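Local coordinates for 5' nucleotidase family protein (Staphylococcus aureus subsp. aureus, PDB 4Q7F) that belongs to the 5'-nucleotidase family and holds a manganese and a magnesium ion in its metallophosphoesterase-like part and the ligand 3D1 between that part and the C-terminal one, at residues F73-P78 with P385-F390; E171-I176 with R478-G483. One frame throughout, in Å; residues are numbered along the deposited sequence.

Interaction 1 (F73-P78 with P385-F390). With 3D1 ((2R,3S,5R)-5-(6-amino-9H-purin-9-yl)-tetrahydro-2-(hydroxymethyl)furan-3-ol), chain D.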
loop_
_atom_site.group_PDB
_atom_site.type_symbol
_atom_site.label_atom_id
_atom_site.label_comp_id
_atom_site.label_asym_id
_atom_site.label_seq_id
_atom_site.Cartn_x
_atom_site.Cartn_y
_atom_site.Cartn_z
ATOM N N PHE A 73 7.183 3.797 -4.235
ATOM C CA PHE A 73 7.292 4.470 -5.514
ATOM C C PHE A 73 7.391 3.525 -6.705
ATOM O O PHE A 73 7.222 3.942 -7.846
ATOM C CB PHE A 73 8.534 5.382 -5.543
ATOM C CG PHE A 73 9.856 4.647 -5.488
ATOM C CD1 PHE A 73 10.486 4.231 -6.652
ATOM C CD2 PHE A 73 10.469 4.386 -4.280
ATOM C CE1 PHE A 73 11.681 3.568 -6.602
ATOM C CE2 PHE A 73 11.681 3.745 -4.225
ATOM C CZ PHE A 73 12.287 3.322 -5.389
ATOM N N LEU A 74 7.631 2.259 -6.459
ATOM C CA LEU A 74 7.888 1.318 -7.557
ATOM C C LEU A 74 6.695 0.481 -7.969
ATOM O O LEU A 74 6.708 -0.148 -9.019
ATOM C CB LEU A 74 9.076 0.449 -7.134
ATOM C CG LEU A 74 9.790 -0.436 -8.134
ATOM C CD1 LEU A 74 10.344 0.378 -9.292
ATOM C CD2 LEU A 74 10.909 -1.149 -7.377
ATOM N N GLN A 75 5.651 0.490 -7.155
ATOM C CA GLN A 75 4.438 -0.282 -7.425
ATOM C C GLN A 75 3.212 0.545 -7.072
ATOM O O GLN A 75 3.270 1.426 -6.213
ATOM C CB GLN A 75 4.452 -1.559 -6.568
ATOM C CG GLN A 75 3.265 -2.518 -6.755
ATOM C CD GLN A 75 1.990 -2.084 -6.037
ATOM O OE1 GLN A 75 2.024 -1.305 -5.078
ATOM N NE2 GLN A 75 0.852 -2.604 -6.493
ATOM N N GLY A 76 2.096 0.273 -7.743
ATOM C CA GLY A 76 0.866 0.906 -7.367
ATOM C C GLY A 76 -0.106 1.191 -8.465
ATOM O O GLY A 76 -1.261 0.875 -8.345
ATOM N N SER A 77 0.370 1.762 -9.556
ATOM C CA SER A 77 -0.521 2.185 -10.604
ATOM C C SER A 77 -0.426 1.280 -11.818
ATOM O O SER A 77 0.493 0.491 -11.912
ATOM C CB SER A 77 -0.126 3.592 -11.028
ATOM O OG SER A 77 1.065 3.563 -11.805
ATOM N N PRO A 78 -1.365 1.424 -12.764
ATOM C CA PRO A 78 -1.324 0.667 -14.010
ATOM C C PRO A 78 -0.074 0.965 -14.809
ATOM O O PRO A 78 0.279 0.177 -15.662
ATOM C CB PRO A 78 -2.562 1.173 -14.772
ATOM C CG PRO A 78 -3.491 1.629 -13.721
ATOM C CD PRO A 78 -2.593 2.231 -12.679
ATOM N N PRO A 385 -5.738 -4.795 -8.429
ATOM C CA PRO A 385 -4.601 -3.879 -8.555
ATOM C C PRO A 385 -3.306 -4.293 -7.856
ATOM O O PRO A 385 -2.380 -3.500 -7.828
ATOM C CB PRO A 385 -5.134 -2.588 -7.925
ATOM C CG PRO A 385 -6.068 -3.074 -6.855
ATOM C CD PRO A 385 -6.610 -4.414 -7.300
ATOM N N PHE A 386 -3.232 -5.507 -7.315
ATOM C CA PHE A 386 -1.993 -5.944 -6.683
ATOM C C PHE A 386 -1.366 -7.095 -7.448
ATOM O O PHE A 386 -2.077 -7.886 -8.079
ATOM C CB PHE A 386 -2.244 -6.334 -5.233
ATOM C CG PHE A 386 -2.655 -5.184 -4.372
ATOM C CD1 PHE A 386 -1.724 -4.216 -3.990
ATOM C CD2 PHE A 386 -3.957 -5.063 -3.928
ATOM C CE1 PHE A 386 -2.099 -3.147 -3.198
ATOM C CE2 PHE A 386 -4.333 -4.003 -3.125
ATOM C CZ PHE A 386 -3.409 -3.047 -2.760
ATOM N N PRO A 387 -0.032 -7.230 -7.370
ATOM C CA PRO A 387 0.597 -8.361 -8.048
ATOM C C PRO A 387 0.646 -9.625 -7.152
ATOM O O PRO A 387 1.710 -10.180 -6.874
ATOM C CB PRO A 387 1.977 -7.815 -8.401
ATOM C CG PRO A 387 2.280 -6.815 -7.323
ATOM C CD PRO A 387 0.969 -6.308 -6.793
ATOM N N ASN A 388 -0.521 -10.078 -6.715
ATOM C CA ASN A 388 -0.633 -11.266 -5.884
ATOM C C ASN A 388 -0.724 -12.564 -6.685
ATOM O O ASN A 388 -1.375 -12.610 -7.733
ATOM C CB ASN A 388 -1.928 -11.269 -5.103
ATOM C CG ASN A 388 -2.093 -10.091 -4.175
ATOM O OD1 ASN A 388 -3.231 -9.639 -3.951
ATOM N ND2 ASN A 388 -1.014 -9.603 -3.624
ATOM N N THR A 389 -0.103 -13.615 -6.150
ATOM C CA THR A 389 -0.214 -14.948 -6.709
ATOM C C THR A 389 -1.121 -15.640 -5.693
ATOM O O THR A 389 -1.608 -14.992 -4.751
ATOM C CB THR A 389 1.132 -15.640 -6.847
ATOM O OG1 THR A 389 1.770 -15.630 -5.575
ATOM C CG2 THR A 389 2.030 -14.900 -7.865
ATOM N N PHE A 390 -1.350 -16.934 -5.857
ATOM C CA PHE A 390 -2.267 -17.639 -4.948
ATOM C C PHE A 390 -1.715 -18.910 -4.333
ATOM O O PHE A 390 -0.780 -19.531 -4.830
ATOM C CB PHE A 390 -3.570 -17.893 -5.693
ATOM C CG PHE A 390 -4.161 -16.644 -6.256
ATOM C CD1 PHE A 390 -3.756 -16.172 -7.504
ATOM C CD2 PHE A 390 -5.038 -15.868 -5.496
ATOM C CE1 PHE A 390 -4.267 -14.982 -8.005
ATOM C CE2 PHE A 390 -5.546 -14.673 -5.989
ATOM C CZ PHE A 390 -5.169 -14.239 -7.241
HETATM O "O5'" 3D1 D . -0.576 -2.449 5.472
HETATM C "C5'" 3D1 D . -0.898 -3.244 4.335
HETATM C "C4'" 3D1 D . -0.158 -2.745 3.105
HETATM O "O4'" 3D1 D . -0.321 -3.739 2.105
HETATM C "C1'" 3D1 D . -1.140 -3.278 1.026
HETATM N N9 3D1 D . -2.083 -4.360 0.631
HETATM C C4 3D1 D . -1.734 -5.312 -0.223
HETATM N N3 3D1 D . -0.599 -5.579 -0.910
HETATM C C2 3D1 D . -0.532 -6.646 -1.727
HETATM N N1 3D1 D . -1.570 -7.509 -1.899
HETATM C C6 3D1 D . -2.756 -7.356 -1.269
HETATM N N6 3D1 D . -3.767 -8.246 -1.467
HETATM C C5 3D1 D . -2.896 -6.208 -0.348
HETATM N N7 3D1 D . -3.859 -5.696 0.447
HETATM C C8 3D1 D . -3.358 -4.586 1.046
HETATM C "C2'" 3D1 D . -1.763 -1.966 1.483
HETATM C "C3'" 3D1 D . -0.714 -1.478 2.466
HETATM O "O3'" 3D1 D . 0.324 -0.801 1.728
HETATM O O HOH W 1 -2.104 -0.876 -6.315
HETATM O O HOH W 2 -0.155 -4.400 -9.145
#
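Gln75 reaches from the calcineurin-like phosphoesterase part of this 5'-nucleotidase fold toward an inverse gamma turn, centred on Pro387, in the C-terminal part. With CG anti to the backbone N (chi1 -178°), the chain extends from Gln75 and then bends at chi2, which carries NE2 to Pro385 and Pro387. NE2 meets Pro385 O at 3.6 Å, too long for a direct bond, and the Pro387 ring, pointing back against the incoming Gln75 chain, puts CD 3.7 Å from the same nitrogen. The Phe386 ring takes that nitrogen obliquely.

Water closes the polar gap. One molecule donates to Gly76 O and to Pro385 O, tying the two backbones together, and a second donates to Pro385 O at 2.7 Å. Both also accept weak bonds from Gln75 NE2. The backbone O of Gln75 is hydrogen-bonded to His29 ND1, a manganese ligand, so this loop borders the metal site.

Phe386 serves the pocket. Its ring lies with one face under the purine of 3D1, whose C4 sits 3.7 Å above the plane, offset toward the rim, while Phe365 meets the ring edge-to-face. Asn388, the last residue of the turn, reads the purine with both ends of its amide: OD1 accepts from N6 at 2.9 Å, and ND2 donates nearly straight (168°) to N1 at 2.8 Å.

Interaction 2 (E171-I176 with R478-G483)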
loop_
_atom_site.group_PDB
_atom_site.type_symbol
_atom_site.label_atom_id
_atom_site.label_comp_id
_atom_site.label_asym_id
_atom_site.label_seq_id
_atom_site.Cartn_x
_atom_site.Cartn_y
_atom_site.Cartn_z
ATOM N N GLU A 171 4.708 -9.813 2.025
ATOM C CA GLU A 171 5.427 -10.071 0.781
ATOM C C GLU A 171 5.623 -11.544 0.412
ATOM O O GLU A 171 5.534 -12.422 1.269
ATOM C CB GLU A 171 6.796 -9.343 0.879
ATOM C CG GLU A 171 7.576 -9.270 -0.423
ATOM C CD GLU A 171 6.729 -8.666 -1.529
ATOM O OE1 GLU A 171 6.302 -9.445 -2.423
ATOM O OE2 GLU A 171 6.420 -7.453 -1.436
ATOM N N GLN A 172 5.859 -11.789 -0.879
ATOM C CA GLN A 172 6.189 -13.110 -1.378
ATOM C C GLN A 172 7.431 -13.546 -0.606
ATOM O O GLN A 172 8.387 -12.764 -0.522
ATOM C CB GLN A 172 6.584 -13.037 -2.852
ATOM C CG GLN A 172 5.518 -12.580 -3.826
ATOM C CD GLN A 172 4.517 -13.660 -4.134
ATOM O OE1 GLN A 172 4.320 -14.583 -3.346
ATOM N NE2 GLN A 172 3.871 -13.551 -5.285
ATOM N N PRO A 173 7.429 -14.768 -0.036
ATOM C CA PRO A 173 8.614 -15.284 0.693
ATOM C C PRO A 173 9.885 -15.280 -0.159
ATOM O O PRO A 173 10.946 -14.892 0.308
ATOM C CB PRO A 173 8.219 -16.717 1.036
ATOM C CG PRO A 173 6.750 -16.678 1.121
ATOM C CD PRO A 173 6.305 -15.718 0.046
ATOM N N GLU A 174 9.764 -15.685 -1.409
ATOM C CA GLU A 174 10.922 -15.704 -2.293
ATOM C C GLU A 174 11.518 -14.305 -2.520
ATOM O O GLU A 174 12.706 -14.194 -2.792
ATOM C CB GLU A 174 10.633 -16.425 -3.626
ATOM C CG GLU A 174 9.393 -16.016 -4.415
ATOM C CD GLU A 174 8.090 -16.683 -3.938
ATOM O OE1 GLU A 174 7.833 -16.764 -2.725
ATOM O OE2 GLU A 174 7.298 -17.105 -4.796
ATOM N N HIS A 175 10.713 -13.245 -2.388
ATOM C CA HIS A 175 11.214 -11.887 -2.581
ATOM C C HIS A 175 12.032 -11.337 -1.418
ATOM O O HIS A 175 12.793 -10.393 -1.610
ATOM C CB HIS A 175 10.102 -10.882 -2.888
ATOM C CG HIS A 175 9.379 -11.149 -4.163
ATOM N ND1 HIS A 175 8.168 -10.564 -4.464
ATOM C CD2 HIS A 175 9.658 -11.986 -5.185
ATOM C CE1 HIS A 175 7.761 -10.990 -5.644
ATOM N NE2 HIS A 175 8.637 -11.865 -6.092
ATOM N N ILE A 176 11.898 -11.921 -0.233
ATOM C CA ILE A 176 12.606 -11.404 0.937
ATOM C C ILE A 176 13.423 -12.431 1.705
ATOM O O ILE A 176 13.905 -12.127 2.789
ATOM C CB ILE A 176 11.618 -10.787 1.949
ATOM C CG1 ILE A 176 10.630 -11.857 2.457
ATOM C CG2 ILE A 176 10.848 -9.655 1.311
ATOM C CD1 ILE A 176 9.712 -11.371 3.553
ATOM N N ARG A 478 -2.630 -12.815 1.908
ATOM C CA ARG A 478 -3.317 -13.535 2.971
ATOM C C ARG A 478 -2.511 -14.724 3.521
ATOM O O ARG A 478 -2.505 -14.939 4.727
ATOM C CB ARG A 478 -4.659 -14.035 2.487
ATOM C CG ARG A 478 -5.684 -12.954 2.342
ATOM C CD ARG A 478 -6.238 -12.500 3.682
ATOM N NE ARG A 478 -7.310 -11.554 3.419
ATOM C CZ ARG A 478 -7.191 -10.231 3.370
ATOM N NH1 ARG A 478 -6.035 -9.606 3.629
ATOM N NH2 ARG A 478 -8.257 -9.524 3.062
ATOM N N ALA A 479 -1.851 -15.488 2.639
ATOM C CA ALA A 479 -1.075 -16.663 3.024
ATOM C C ALA A 479 -0.029 -16.413 4.108
ATOM O O ALA A 479 0.216 -17.302 4.940
ATOM C CB ALA A 479 -0.434 -17.323 1.799
ATOM N N VAL A 480 0.586 -15.230 4.117
ATOM C CA VAL A 480 1.555 -14.892 5.157
ATOM C C VAL A 480 0.946 -14.044 6.295
ATOM O O VAL A 480 1.666 -13.487 7.114
ATOM C CB VAL A 480 2.805 -14.195 4.574
ATOM C CG1 VAL A 480 3.556 -15.176 3.666
ATOM C CG2 VAL A 480 2.425 -12.946 3.825
ATOM N N GLY A 481 -0.372 -13.956 6.336
ATOM C CA GLY A 481 -1.093 -13.258 7.425
ATOM C C GLY A 481 -1.561 -11.821 7.212
ATOM O O GLY A 481 -2.059 -11.183 8.148
ATOM N N GLY A 482 -1.390 -11.307 5.995
ATOM C CA GLY A 482 -1.714 -9.939 5.688
ATOM C C GLY A 482 -3.139 -9.604 6.051
ATOM O O GLY A 482 -4.047 -10.397 5.795
ATOM N N GLY A 483 -3.322 -8.451 6.680
ATOM C CA GLY A 483 -4.647 -8.003 7.093
ATOM C C GLY A 483 -5.123 -8.697 8.363
ATOM O O GLY A 483 -6.315 -8.734 8.625
#
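Glu171 OE1 is gripped by two donors, the backbone N of Gln172 at 2.8 Å and His175 ND1 at 3.0 Å. They arrive from opposite faces of the carboxylate, each well out of its plane, and the partner oxygen is also tilted about 20° from the His175 ring plane. OE2 is taken by Asn113 ND2, so three N-H groups fix the rotation of this buried carboxylate; that would favour its ionised form. The carboxylate thereby ties Glu171 to His175 across a short, weakly bonded helical turn, in which His175 N bonds to Gln172 O.

The CB of Glu171 is directed away from residues 478-483, while its carbonyl faces them. Val480 sits toward it with both methyls: CG2 lies 4.1 Å from Glu171 O and CG1 4.2 Å from the same oxygen. CG1, anti to the carbonyl carbon (chi1 -65°), also brushes the ring of Pro173, 4.4 Å from its CG.

Val480 is presented by the end of helix 476-479, which closes in a Schellman motif. Gly481, at positive phi, is the C-prime residue; its N bonds to Arg478 O, and Gly482 N returns to Tyr477 O, Tyr477 being a residue of the 3D1 pocket. In the same helix end, Arg478 forms a salt bridge to Asp435 through NE and gives NH2 to Phe432 O.

Each side is thus stiffened by its own polar bonds, whereas no hydrogen bond crosses between them. What joins the two parts of the fold here is a light van der Waals touch of one valine on a carbonyl and a proline, a join without the directional demands of a polar bond.

Both interactions bridge the same two parts of the chain, the phosphoesterase-like part and the C-terminal part, and both lie close to 3D1, interaction 1 touching it through Phe386 and Asn388. Their centres are 13 Å apart, and they touch: Gln172 NE2 lies 3.0 Å from Thr389 OG1, a probable hydrogen bond that stays doubtful because it rests on one of two conformers of Gln172. Asn113 links them again, packing against Gln75 of interaction 1 and bonding to Glu171 of interaction 2. The Gln75 side chain is about 7 Å from the manganese ion and, at about 8 Å, nearer the magnesium ion than that of Glu171 (about 10 Å), which is about 7 Å from 3D1.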